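Long-range contacts in shikimate 5-dehydrogenase (Mycobacterium fortuitum subsp. fortuitum DSM 46621, PDB 4XIJ), which probably catalyses the NADP-dependent interconversion of 3-dehydroshikimate and shikimate, a step of chorismate and aromatic amino acid biosynthesis: residues 111-119 and 140-148; 150-160 and 175-183. All blocks are in the same frame, centred on the assembly; numbering follows the deposited sequence.

Contact 1 (111-119 and 140-148); sequences DNTDVDGVT and AAVVALAEL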
ATOM      1  N   ASP A 111      -0.664  12.202  -1.020  1.00  7.57           N
ATOM      2  CA  ASP A 111       0.108  11.235  -1.786  1.00  7.39           C
ATOM      3  C   ASP A 111      -0.432   9.851  -1.488  1.00  7.32           C
ATOM      4  O   ASP A 111      -1.223   9.657  -0.531  1.00  7.35           O
ATOM      5  CB  ASP A 111       1.615  11.327  -1.457  1.00  8.07           C
ATOM      6  CG  ASP A 111       2.523  10.561  -2.428  1.00  8.98           C
ATOM      7  OD1 ASP A 111       2.103  10.175  -3.554  1.00  8.95           O
ATOM      8  OD2 ASP A 111       3.711  10.385  -2.067  1.00 10.32           O
ATOM      9  N   ASN A 112      -0.030   8.894  -2.307  1.00  9.03           N
ATOM     10  CA  ASN A 112      -0.393   7.510  -2.043  1.00  8.77           C
ATOM     11  C   ASN A 112       0.857   6.649  -1.931  1.00  8.74           C
ATOM     12  O   ASN A 112       1.464   6.318  -2.939  1.00 11.33           O
ATOM     13  CB  ASN A 112      -1.342   6.978  -3.143  1.00 10.54           C
ATOM     14  CG  ASN A 112      -1.924   5.644  -2.754  1.00 11.92           C
ATOM     15  OD1 ASN A 112      -1.149   4.704  -2.471  1.00 14.14           O
ATOM     16  ND2 ASN A 112      -3.276   5.536  -2.683  1.00 11.66           N
ATOM     17  N   THR A 113       1.270   6.319  -0.701  1.00  7.30           N
ATOM     18  CA  THR A 113       2.455   5.504  -0.566  1.00  7.09           C
ATOM     19  C   THR A 113       2.131   4.010  -0.487  1.00  8.31           C
ATOM     20  O   THR A 113       3.043   3.200  -0.389  1.00  9.12           O
ATOM     21  CB  THR A 113       3.296   5.899   0.658  1.00  8.27           C
ATOM     22  OG1 THR A 113       2.607   5.495   1.865  1.00  9.30           O
ATOM     23  CG2 THR A 113       3.602   7.405   0.636  1.00  8.05           C
ATOM     24  N   ASP A 114       0.842   3.633  -0.605  1.00  8.25           N
ATOM     25  CA  ASP A 114       0.503   2.214  -0.811  1.00  7.13           C
ATOM     26  C   ASP A 114       1.178   1.745  -2.116  1.00  7.23           C
ATOM     27  O   ASP A 114       1.561   0.566  -2.232  1.00  8.51           O
ATOM     28  CB  ASP A 114      -1.021   1.990  -0.837  1.00  9.40           C
ATOM     29  CG  ASP A 114      -1.659   2.297   0.483  1.00 11.95           C
ATOM     30  OD1 ASP A 114      -1.104   1.899   1.512  1.00 12.48           O
ATOM     31  OD2 ASP A 114      -2.717   2.931   0.523  1.00 13.92           O
ATOM     32  N   VAL A 115       1.339   2.658  -3.084  1.00  8.02           N
ATOM     33  CA  VAL A 115       2.065   2.325  -4.295  1.00  8.97           C
ATOM     34  C   VAL A 115       3.516   1.886  -3.970  1.00  8.75           C
ATOM     35  O   VAL A 115       4.026   0.871  -4.504  1.00  8.19           O
ATOM     36  CB  VAL A 115       2.044   3.513  -5.270  1.00 11.92           C
ATOM     37  CG1 VAL A 115       2.994   3.272  -6.377  1.00 13.81           C
ATOM     38  CG2 VAL A 115       0.598   3.704  -5.803  1.00 14.35           C
ATOM     39  N   ASP A 116       4.191   2.641  -3.086  1.00  8.59           N
ATOM     40  CA  ASP A 116       5.535   2.273  -2.663  1.00  8.25           C
ATOM     41  C   ASP A 116       5.539   0.944  -1.919  1.00  6.66           C
ATOM     42  O   ASP A 116       6.541   0.209  -1.956  1.00  7.96           O
ATOM     43  CB  ASP A 116       6.132   3.295  -1.681  1.00 10.15           C
ATOM     44  CG  ASP A 116       6.272   4.674  -2.249  1.00 12.93           C
ATOM     45  OD1 ASP A 116       6.885   4.820  -3.289  1.00 14.40           O
ATOM     46  OD2 ASP A 116       5.738   5.610  -1.655  1.00 14.40           O
ATOM     47  N   GLY A 117       4.470   0.663  -1.163  1.00  6.80           N
ATOM     48  CA  GLY A 117       4.371  -0.630  -0.508  1.00  7.97           C
ATOM     49  C   GLY A 117       4.609  -1.774  -1.491  1.00  8.25           C
ATOM     50  O   GLY A 117       5.371  -2.728  -1.210  1.00  9.73           O
ATOM     51  N   VAL A 118       3.972  -1.694  -2.656  1.00  7.71           N
ATOM     52  CA  VAL A 118       4.088  -2.779  -3.611  1.00  7.64           C
ATOM     53  C   VAL A 118       5.377  -2.639  -4.428  1.00  6.85           C
ATOM     54  O   VAL A 118       6.086  -3.643  -4.618  1.00  8.63           O
ATOM     55  CB  VAL A 118       2.856  -2.790  -4.533  1.00  8.16           C
ATOM     56  CG1 VAL A 118       3.031  -3.776  -5.733  1.00  9.31           C
ATOM     57  CG2 VAL A 118       1.625  -3.127  -3.738  1.00  9.96           C
ATOM     58  N   THR A 119       5.723  -1.439  -4.914  1.00  7.34           N
ATOM     59  CA  THR A 119       6.966  -1.366  -5.721  1.00  7.35           C
ATOM     60  C   THR A 119       8.199  -1.704  -4.879  1.00  8.07           C
ATOM     61  O   THR A 119       9.126  -2.360  -5.363  1.00  8.72           O
ATOM     62  CB  THR A 119       7.192   0.047  -6.383  1.00  8.59           C
ATOM     63  OG1 THR A 119       7.333   1.031  -5.343  1.00  9.50           O
ATOM     64  CG2 THR A 119       6.005   0.454  -7.282  1.00  9.64           C
ATOM     65  N   ALA A 140      -4.183   0.367  -5.959  1.00  9.77           N
ATOM     66  CA  ALA A 140      -2.792   0.687  -5.699  1.00 10.37           C
ATOM     67  C   ALA A 140      -1.850  -0.361  -6.264  1.00  9.15           C
ATOM     68  O   ALA A 140      -0.733  -0.020  -6.729  1.00  8.93           O
ATOM     69  CB  ALA A 140      -2.541   0.859  -4.181  1.00 11.57           C
ATOM     70  N   ALA A 141      -2.259  -1.643  -6.182  1.00  8.66           N
ATOM     71  CA  ALA A 141      -1.443  -2.710  -6.747  1.00  7.94           C
ATOM     72  C   ALA A 141      -1.291  -2.522  -8.278  1.00  8.18           C
ATOM     73  O   ALA A 141      -0.192  -2.685  -8.813  1.00  8.97           O
ATOM     74  CB  ALA A 141      -2.041  -4.079  -6.428  1.00  9.78           C
ATOM     75  N   VAL A 142      -2.371  -2.179  -8.981  1.00  8.34           N
ATOM     76  CA  VAL A 142      -2.318  -1.975 -10.437  1.00  8.49           C
ATOM     77  C   VAL A 142      -1.371  -0.821 -10.796  1.00  8.77           C
ATOM     78  O   VAL A 142      -0.504  -0.971 -11.662  1.00  8.41           O
ATOM     79  CB  VAL A 142      -3.713  -1.705 -11.012  1.00  8.17           C
ATOM     80  CG1 VAL A 142      -3.629  -1.239 -12.502  1.00  9.73           C
ATOM     81  CG2 VAL A 142      -4.586  -2.988 -10.899  1.00  8.97           C
ATOM     82  N   VAL A 143      -1.508   0.317 -10.093  1.00  8.58           N
ATOM     83  CA  VAL A 143      -0.680   1.479 -10.408  1.00  8.66           C
ATOM     84  C   VAL A 143       0.795   1.144 -10.084  1.00  8.41           C
ATOM     85  O   VAL A 143       1.655   1.450 -10.885  1.00  9.15           O
ATOM     86  CB  VAL A 143      -1.168   2.713  -9.641  1.00  9.30           C
ATOM     87  CG1 VAL A 143      -0.166   3.875  -9.700  1.00  9.37           C
ATOM     88  CG2 VAL A 143      -2.564   3.180 -10.174  1.00 10.60           C
ATOM     89  N   ALA A 144       1.046   0.453  -8.971  1.00  7.70           N
ATOM     90  CA  ALA A 144       2.403   0.034  -8.656  1.00  7.78           C
ATOM     91  C   ALA A 144       2.987  -0.869  -9.714  1.00  7.74           C
ATOM     92  O   ALA A 144       4.155  -0.706 -10.087  1.00  7.98           O
ATOM     93  CB  ALA A 144       2.443  -0.656  -7.288  1.00  8.70           C
ATOM     94  N   LEU A 145       2.205  -1.845 -10.192  1.00  7.42           N
ATOM     95  CA  LEU A 145       2.748  -2.732 -11.215  1.00  8.06           C
ATOM     96  C   LEU A 145       3.076  -1.942 -12.476  1.00  7.74           C
ATOM     97  O   LEU A 145       4.129  -2.192 -13.115  1.00  8.06           O
ATOM     98  CB  LEU A 145       1.771  -3.897 -11.484  1.00  7.80           C
ATOM     99  CG  LEU A 145       1.703  -4.905 -10.339  1.00  8.13           C
ATOM    100  CD1 LEU A 145       0.486  -5.859 -10.610  1.00  9.41           C
ATOM    101  CD2 LEU A 145       2.978  -5.692 -10.184  1.00  8.72           C
ATOM    102  N   ALA A 146       2.213  -0.983 -12.847  1.00  7.39           N
ATOM    103  CA  ALA A 146       2.522  -0.170 -14.013  1.00  7.57           C
ATOM    104  C   ALA A 146       3.812   0.638 -13.786  1.00  8.13           C
ATOM    105  O   ALA A 146       4.615   0.815 -14.708  1.00  8.36           O
ATOM    106  CB  ALA A 146       1.380   0.776 -14.354  1.00  8.47           C
ATOM    107  N   GLU A 147       3.997   1.118 -12.559  1.00  9.13           N
ATOM    108  CA  GLU A 147       5.212   1.877 -12.214  1.00  9.05           C
ATOM    109  C   GLU A 147       6.454   0.989 -12.188  1.00  9.24           C
ATOM    110  O   GLU A 147       7.578   1.479 -12.324  1.00 10.04           O
ATOM    111  CB  GLU A 147       5.052   2.564 -10.850  1.00 11.46           C
ATOM    112  CG  GLU A 147       4.077   3.730 -10.887  1.00 14.09           C
ATOM    113  CD  GLU A 147       4.113   4.483  -9.612  1.00 18.89           C
ATOM    114  OE1 GLU A 147       4.891   4.088  -8.717  1.00 23.73           O
ATOM    115  OE2 GLU A 147       3.429   5.512  -9.529  1.00 20.04           O
ATOM    116  N   LEU A 148       6.270  -0.320 -12.004  1.00  9.65           N
ATOM    117  CA  LEU A 148       7.403  -1.262 -12.121  1.00  7.99           C
ATOM    118  C   LEU A 148       7.727  -1.574 -13.587  1.00  8.03           C
ATOM    119  O   LEU A 148       8.655  -2.330 -13.867  1.00  8.89           O
ATOM    120  CB  LEU A 148       7.119  -2.569 -11.378  1.00  7.06           C
ATOM    121  CG  LEU A 148       7.002  -2.443  -9.858  1.00  7.47           C
ATOM    122  CD1 LEU A 148       6.639  -3.812  -9.219  1.00  8.71           C
ATOM    123  CD2 LEU A 148       8.350  -1.926  -9.341  1.00  9.48           C
TER
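The carbonyl oxygen of Val115 lies against the methyl of Ala144, with Val115 O 3.5 Å from Ala144 CB, while it accepts the backbone N of Thr119 at 2.9 Å and a weaker bond from Val118 N. Its polar demand is met within its own helix, so the neighbouring helix need offer it only a small apolar surface. The pairing is a helix-helix packing with knobs-into-holes character: helix 114-122 follows the last strand in sequence of the mixed sheet, and helix 138-147 is consistent with the first helix of a Rossmann-type nucleotide-binding domain. The short segments cross at -56°, their axes 8.3 Å apart. Val115 is the knob, set among Ala140, Val143, Ala144 and Glu147. With CG1 anti to the backbone N (chi1 169°), its two methyls part company: CG1 meets the Glu147 carboxylate, the two side chains crossing at about a right angle, and CG2 meets Val143 CG1 at 4.0 Å. Val94 of helix 89-94 touches both Val115 and Val143.

Alanine methyls suit the facing helix, being short enough for the two backbones to come close. Ala144 CB fits against Val118, 3.5 Å from Val118 CB, and Ala140 CB touches Asp114 CB. The Asp114 carboxylate turns elsewhere, into a salt bridge with Lys77. Ahead of the helix, Asn112 OD1 accepts from Val115 N at 3.3 Å, a rather bent bond (141° at the hydrogen), while ND2 of Asn112 is held by Ser96 O; the short polar side chain is consistent with a cap on the first turn. One turn on from Val115, Thr119 points its methyl across the interface, CG2 lying 3.6 Å from Ala144 O, and Leu148 completes the packing by laying CD2 3.7 Å from Thr119 CB.

Contact 2 (150-160 and 175-183); sequences VQRITIVARDE and AQGGWCDIG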
ATOM      1  N   VAL A 150       5.825  -3.190 -15.817  1.00  8.18           N
ATOM      2  CA  VAL A 150       5.273  -4.425 -16.394  0.56  9.12           C
ATOM      3  C   VAL A 150       4.604  -4.115 -17.718  1.00  9.91           C
ATOM      4  O   VAL A 150       4.088  -3.026 -17.951  1.00 12.26           O
ATOM      5  CB  VAL A 150       4.229  -5.117 -15.531  0.56  9.39           C
ATOM      6  CG1 VAL A 150       4.779  -5.547 -14.174  0.56  9.97           C
ATOM      7  CG2 VAL A 150       2.996  -4.253 -15.457  0.56  9.46           C
ATOM      8  N   GLN A 151       4.670  -5.076 -18.620  1.00  9.62           N
ATOM      9  CA  GLN A 151       4.017  -4.898 -19.904  0.51 10.13           C
ATOM     10  C   GLN A 151       2.515  -5.250 -19.822  1.00  9.49           C
ATOM     11  O   GLN A 151       1.695  -4.562 -20.437  1.00 10.61           O
ATOM     12  CB  GLN A 151       4.741  -5.736 -20.978  0.51 11.96           C
ATOM     13  CG  GLN A 151       4.187  -5.561 -22.397  0.51 13.67           C
ATOM     14  CD  GLN A 151       3.080  -6.530 -22.663  0.51 16.58           C
ATOM     15  OE1 GLN A 151       3.016  -7.575 -22.023  0.51 18.74           O
ATOM     16  NE2 GLN A 151       2.198  -6.200 -23.594  0.51 17.65           N
ATOM     17  N   ARG A 152       2.151  -6.278 -19.046  1.00  9.83           N
ATOM     18  CA  ARG A 152       0.760  -6.715 -18.965  1.00 10.43           C
ATOM     19  C   ARG A 152       0.364  -6.950 -17.507  1.00  9.38           C
ATOM     20  O   ARG A 152       1.117  -7.577 -16.745  1.00 11.55           O
ATOM     21  CB  ARG A 152       0.553  -8.017 -19.753  1.00 12.05           C
ATOM     22  CG  ARG A 152      -0.892  -8.537 -19.676  1.00 14.35           C
ATOM     23  CD  ARG A 152      -1.209  -9.701 -20.627  1.00 16.89           C
ATOM     24  NE  ARG A 152      -1.299  -9.231 -22.019  1.00 20.27           N
ATOM     25  CZ  ARG A 152      -2.378  -8.669 -22.580  1.00 22.49           C
ATOM     26  NH1 ARG A 152      -3.494  -8.476 -21.880  1.00 23.13           N
ATOM     27  NH2 ARG A 152      -2.336  -8.275 -23.850  1.00 23.86           N
ATOM     28  N   ILE A 153      -0.816  -6.479 -17.129  1.00  8.40           N
ATOM     29  CA  ILE A 153      -1.401  -6.718 -15.826  1.00  8.09           C
ATOM     30  C   ILE A 153      -2.686  -7.493 -16.019  1.00  8.26           C
ATOM     31  O   ILE A 153      -3.590  -7.042 -16.741  1.00  9.60           O
ATOM     32  CB  ILE A 153      -1.690  -5.381 -15.116  1.00  8.60           C
ATOM     33  CG1 ILE A 153      -0.377  -4.626 -14.905  1.00  9.83           C
ATOM     34  CG2 ILE A 153      -2.365  -5.629 -13.804  1.00 10.04           C
ATOM     35  CD1 ILE A 153      -0.551  -3.183 -14.450  1.00 11.25           C
ATOM     36  N   THR A 154      -2.745  -8.689 -15.449  1.00  8.89           N
ATOM     37  CA  THR A 154      -3.954  -9.513 -15.529  1.00  9.36           C
ATOM     38  C   THR A 154      -4.638  -9.525 -14.156  1.00  8.73           C
ATOM     39  O   THR A 154      -4.013  -9.868 -13.130  1.00  9.59           O
ATOM     40  CB  THR A 154      -3.610 -10.955 -15.966  1.00  9.60           C
ATOM     41  OG1 THR A 154      -2.942 -10.916 -17.229  1.00 11.09           O
ATOM     42  CG2 THR A 154      -4.854 -11.871 -16.078  1.00 10.67           C
ATOM     43  N   ILE A 155      -5.922  -9.188 -14.142  1.00  8.72           N
ATOM     44  CA  ILE A 155      -6.713  -9.158 -12.913  1.00  8.10           C
ATOM     45  C   ILE A 155      -7.348 -10.538 -12.779  1.00  8.99           C
ATOM     46  O   ILE A 155      -8.193 -10.939 -13.596  1.00 10.93           O
ATOM     47  CB  ILE A 155      -7.803  -8.076 -12.954  1.00  9.47           C
ATOM     48  CG1 ILE A 155      -7.220  -6.720 -13.341  1.00  9.51           C
ATOM     49  CG2 ILE A 155      -8.533  -7.991 -11.585  1.00 11.02           C
ATOM     50  CD1 ILE A 155      -6.126  -6.114 -12.397  1.00 10.10           C
ATOM     51  N   VAL A 156      -6.930 -11.276 -11.765  1.00  8.32           N
ATOM     52  CA  VAL A 156      -7.435 -12.632 -11.503  1.00  9.43           C
ATOM     53  C   VAL A 156      -8.437 -12.503 -10.399  1.00 10.22           C
ATOM     54  O   VAL A 156      -8.081 -12.267  -9.243  1.00  9.99           O
ATOM     55  CB  VAL A 156      -6.266 -13.590 -11.134  1.00  9.74           C
ATOM     56  CG1 VAL A 156      -6.766 -14.950 -10.747  1.00 10.34           C
ATOM     57  CG2 VAL A 156      -5.225 -13.654 -12.280  1.00 10.80           C
ATOM     58  N   ALA A 157      -9.704 -12.608 -10.748  1.00 10.09           N
ATOM     59  CA  ALA A 157     -10.749 -12.340  -9.775  1.00  9.86           C
ATOM     60  C   ALA A 157     -12.038 -13.008 -10.229  1.00 10.14           C
ATOM     61  O   ALA A 157     -12.178 -13.428 -11.386  1.00 10.97           O
ATOM     62  CB  ALA A 157     -10.978 -10.811  -9.600  1.00 11.48           C
ATOM     63  N   ARG A 158     -12.991 -13.086  -9.321  1.00 10.76           N
ATOM     64  CA  ARG A 158     -14.274 -13.709  -9.602  0.78 11.25           C
ATOM     65  C   ARG A 158     -15.272 -12.791 -10.284  1.00 11.58           C
ATOM     66  O   ARG A 158     -16.079 -13.229 -11.123  1.00 13.83           O
ATOM     67  CB  ARG A 158     -14.888 -14.192  -8.290  0.78 12.64           C
ATOM     68  CG  ARG A 158     -16.218 -14.879  -8.456  0.78 15.79           C
ATOM     69  CD  ARG A 158     -16.706 -15.476  -7.119  0.78 16.34           C
ATOM     70  NE  ARG A 158     -15.776 -16.505  -6.652  0.78 16.93           N
ATOM     71  CZ  ARG A 158     -14.930 -16.369  -5.632  0.78 17.54           C
ATOM     72  NH1 ARG A 158     -14.911 -15.252  -4.903  0.78 17.02           N
ATOM     73  NH2 ARG A 158     -14.090 -17.365  -5.359  0.78 17.62           N
ATOM     74  N   ASP A 159     -15.256 -11.509  -9.906  1.00 11.42           N
ATOM     75  CA  ASP A 159     -16.284 -10.578 -10.361  1.00 11.90           C
ATOM     76  C   ASP A 159     -15.798  -9.822 -11.584  1.00 11.57           C
ATOM     77  O   ASP A 159     -14.887  -9.035 -11.512  1.00 11.23           O
ATOM     78  CB  ASP A 159     -16.675  -9.604  -9.238  1.00 12.18           C
ATOM     79  CG  ASP A 159     -17.930  -8.851  -9.566  1.00 11.88           C
ATOM     80  OD1 ASP A 159     -19.035  -9.373  -9.253  1.00 11.68           O
ATOM     81  OD2 ASP A 159     -17.800  -7.766 -10.185  1.00 12.88           O
ATOM     82  N   GLU A 160     -16.378 -10.110 -12.745  1.00 12.61           N
ATOM     83  CA  GLU A 160     -15.926  -9.493 -13.975  1.00 13.71           C
ATOM     84  C   GLU A 160     -16.147  -7.980 -13.993  1.00 13.33           C
ATOM     85  O   GLU A 160     -15.353  -7.243 -14.557  1.00 13.22           O
ATOM     86  CB  GLU A 160     -16.660 -10.147 -15.149  1.00 17.02           C
ATOM     87  CG  GLU A 160     -16.241  -9.615 -16.537  1.00 21.28           C
ATOM     88  CD  GLU A 160     -16.784 -10.453 -17.704  1.00 25.93           C
ATOM     89  OE1 GLU A 160     -17.631 -11.373 -17.481  1.00 27.30           O
ATOM     90  OE2 GLU A 160     -16.348 -10.200 -18.859  1.00 28.61           O
ATOM     91  N   ALA A 175      -0.197   0.198 -19.448  1.00 12.67           N
ATOM     92  CA  ALA A 175       0.068  -1.234 -19.617  1.00 11.94           C
ATOM     93  C   ALA A 175      -1.028  -1.907 -20.454  1.00 11.74           C
ATOM     94  O   ALA A 175      -2.090  -1.327 -20.681  1.00 13.66           O
ATOM     95  CB  ALA A 175       0.177  -1.910 -18.240  1.00 12.30           C
ATOM     96  N   GLN A 176      -0.778  -3.134 -20.906  1.00 12.09           N
ATOM     97  CA  GLN A 176      -1.868  -3.996 -21.374  1.00 13.02           C
ATOM     98  C   GLN A 176      -2.574  -4.581 -20.172  1.00 11.11           C
ATOM     99  O   GLN A 176      -1.947  -4.759 -19.110  1.00 11.84           O
ATOM    100  CB  GLN A 176      -1.332  -5.102 -22.269  1.00 16.45           C
ATOM    101  CG  GLN A 176      -0.578  -4.517 -23.478  1.00 21.90           C
ATOM    102  CD  GLN A 176      -1.389  -3.425 -24.193  1.00 27.77           C
ATOM    103  OE1 GLN A 176      -2.481  -3.701 -24.697  1.00 30.59           O
ATOM    104  NE2 GLN A 176      -0.858  -2.183 -24.235  1.00 28.60           N
ATOM    105  N   GLY A 177      -3.875  -4.830 -20.309  1.00 11.52           N
ATOM    106  CA  GLY A 177      -4.632  -5.383 -19.205  1.00 11.97           C
ATOM    107  C   GLY A 177      -5.696  -6.337 -19.659  1.00 11.61           C
ATOM    108  O   GLY A 177      -6.194  -6.234 -20.802  1.00 12.78           O
ATOM    109  N   GLY A 178      -6.097  -7.220 -18.757  1.00 10.05           N
ATOM    110  CA  GLY A 178      -7.216  -8.099 -19.042  1.00 10.36           C
ATOM    111  C   GLY A 178      -7.616  -8.815 -17.776  1.00 10.82           C
ATOM    112  O   GLY A 178      -6.927  -8.742 -16.740  1.00 12.02           O
ATOM    113  N   TRP A 179      -8.747  -9.487 -17.868  1.00 12.22           N
ATOM    114  CA  TRP A 179      -9.369 -10.222 -16.755  1.00 11.82           C
ATOM    115  C   TRP A 179      -9.250 -11.712 -16.965  1.00 11.12           C
ATOM    116  O   TRP A 179      -9.444 -12.222 -18.098  1.00 13.64           O
ATOM    117  CB  TRP A 179     -10.875  -9.863 -16.627  1.00 13.28           C
ATOM    118  CG  TRP A 179     -11.655 -10.755 -15.680  1.00 13.44           C
ATOM    119  CD1 TRP A 179     -11.439 -10.889 -14.348  1.00 13.07           C
ATOM    120  CD2 TRP A 179     -12.768 -11.590 -15.990  1.00 14.78           C
ATOM    121  NE1 TRP A 179     -12.339 -11.749 -13.807  1.00 14.11           N
ATOM    122  CE2 TRP A 179     -13.164 -12.215 -14.790  1.00 14.89           C
ATOM    123  CE3 TRP A 179     -13.450 -11.896 -17.169  1.00 16.65           C
ATOM    124  CZ2 TRP A 179     -14.233 -13.111 -14.713  1.00 16.01           C
ATOM    125  CZ3 TRP A 179     -14.521 -12.802 -17.104  1.00 18.37           C
ATOM    126  CH2 TRP A 179     -14.897 -13.401 -15.875  1.00 17.93           C
ATOM    127  N   CYS A 180      -8.947 -12.418 -15.875  1.00 11.30           N
ATOM    128  CA  CYS A 180      -8.942 -13.876 -15.851  1.00 11.94           C
ATOM    129  C   CYS A 180      -9.857 -14.320 -14.693  1.00 10.41           C
ATOM    130  O   CYS A 180      -9.624 -13.927 -13.546  1.00 11.73           O
ATOM    131  CB  CYS A 180      -7.509 -14.394 -15.670  1.00 13.85           C
ATOM    132  SG  CYS A 180      -7.418 -16.156 -15.583  1.00 16.60           S
ATOM    133  N   ASP A 181     -10.921 -15.077 -14.985  1.00 11.56           N
ATOM    134  CA  ASP A 181     -11.759 -15.631 -13.918  1.00 12.16           C
ATOM    135  C   ASP A 181     -10.916 -16.546 -13.037  1.00 12.53           C
ATOM    136  O   ASP A 181     -10.374 -17.548 -13.517  1.00 13.29           O
ATOM    137  CB  ASP A 181     -12.927 -16.411 -14.542  1.00 14.48           C
ATOM    138  CG  ASP A 181     -13.993 -16.799 -13.543  1.00 17.94           C
ATOM    139  OD1 ASP A 181     -13.758 -16.798 -12.323  1.00 18.87           O
ATOM    140  OD2 ASP A 181     -15.100 -17.136 -14.002  1.00 21.69           O
ATOM    141  N   ILE A 182     -10.841 -16.245 -11.740  1.00 11.56           N
ATOM    142  CA  ILE A 182     -10.056 -17.047 -10.826  1.00 13.43           C
ATOM    143  C   ILE A 182     -10.540 -18.480 -10.771  1.00 14.67           C
ATOM    144  O   ILE A 182      -9.723 -19.394 -10.555  1.00 15.48           O
ATOM    145  CB  ILE A 182     -10.052 -16.393  -9.408  1.00 13.57           C
ATOM    146  CG1 ILE A 182      -8.933 -16.957  -8.512  1.00 14.46           C
ATOM    147  CG2 ILE A 182     -11.444 -16.455  -8.706  1.00 13.07           C
ATOM    148  CD1 ILE A 182      -8.791 -16.160  -7.198  1.00 16.56           C
ATOM    149  N   GLY A 183     -11.836 -18.675 -11.035  1.00 15.23           N
ATOM    150  CA  GLY A 183     -12.447 -19.988 -10.986  1.00 16.23           C
ATOM    151  C   GLY A 183     -12.516 -20.693 -12.324  1.00 16.94           C
ATOM    152  O   GLY A 183     -13.095 -21.786 -12.427  1.00 18.52           O
TER
HETATM  153  O   HOH W   1      -6.851  -8.391 -22.833  1.00 42.85           O
HETATM  154  O   HOH W   2     -16.846 -15.556 -12.257  1.00 23.75           O
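Trp179 and Ala157 meet through a carbonyl gripped twice: Ala157 O accepts Trp179 NE1 at 3.0 Å and Ile182 N at 3.1 Å, the two donors arriving from opposite faces of its plane, neither on a lone pair. They close the parallel pairing of strands 152-157 and 176-181, the two arms of a right-handed beta-alpha-beta crossover in the Rossmann-type sheet, with 176-181 as its outermost strand. Along the middle, alternating backbone bonds run from Gln151 to Ala157, among them Cys180 N to Ile155 O at 2.8 Å, almost straight (175°).

Packing is tightest in the buried core. Val156 CG1 meets Ile182 CG1 at 3.7 Å, the side chains crossing at about a right angle, and Ile132 of the next strand touches both; Val156 also borders Cys180. On the other face Ile155 turns to helix 160-172. Trp179 holds its CG anti to the backbone N (chi1 169°), which brings one face of its indole against Glu160, the first residue of that helix: Glu160 CB makes a CH-pi contact 3.8 Å from the centroid of the Trp179 six-membered ring.

The rim is looser and wetter at both ends. Gln176 CB lies over one face of the Arg152 guanidinium, 3.7 Å from Arg152 CZ, flexible polar chains suiting an exposed place. One water donates to Gly177 O, which also accepts from Arg171, and is only weakly bonded to Arg152 NH1; another donates to both Arg158 O and Asp181 OD2. The chemistry thus implies a firm core, apolar contacts beside a doubly bonded carbonyl, within a solvent-shared rim, near where relatives of this fold receive the adenosine part of the nucleotide.

Contact 1 comes first along the chain and closes before contact 2 opens; their centres lie about 17 Å apart. Helix 138-147, which supplies half of contact 1, leads through a short loop into strand 152-157 of contact 2, and the two touch: Val142 CG2 lies 3.8 Å from Ile155 CD1, and Leu145 CB the same distance from Ile153 CD1. One face of that helix therefore meets helix 114-122, while another covers the parallel sheet. Contact 1 joins the region following the mixed sheet to the probable nucleotide-binding domain near the middle of the molecule; contact 2 lies at that domain's outer edge. Helix 138-147 is thus shared by the interdomain packing and the probable nucleotide-binding sheet.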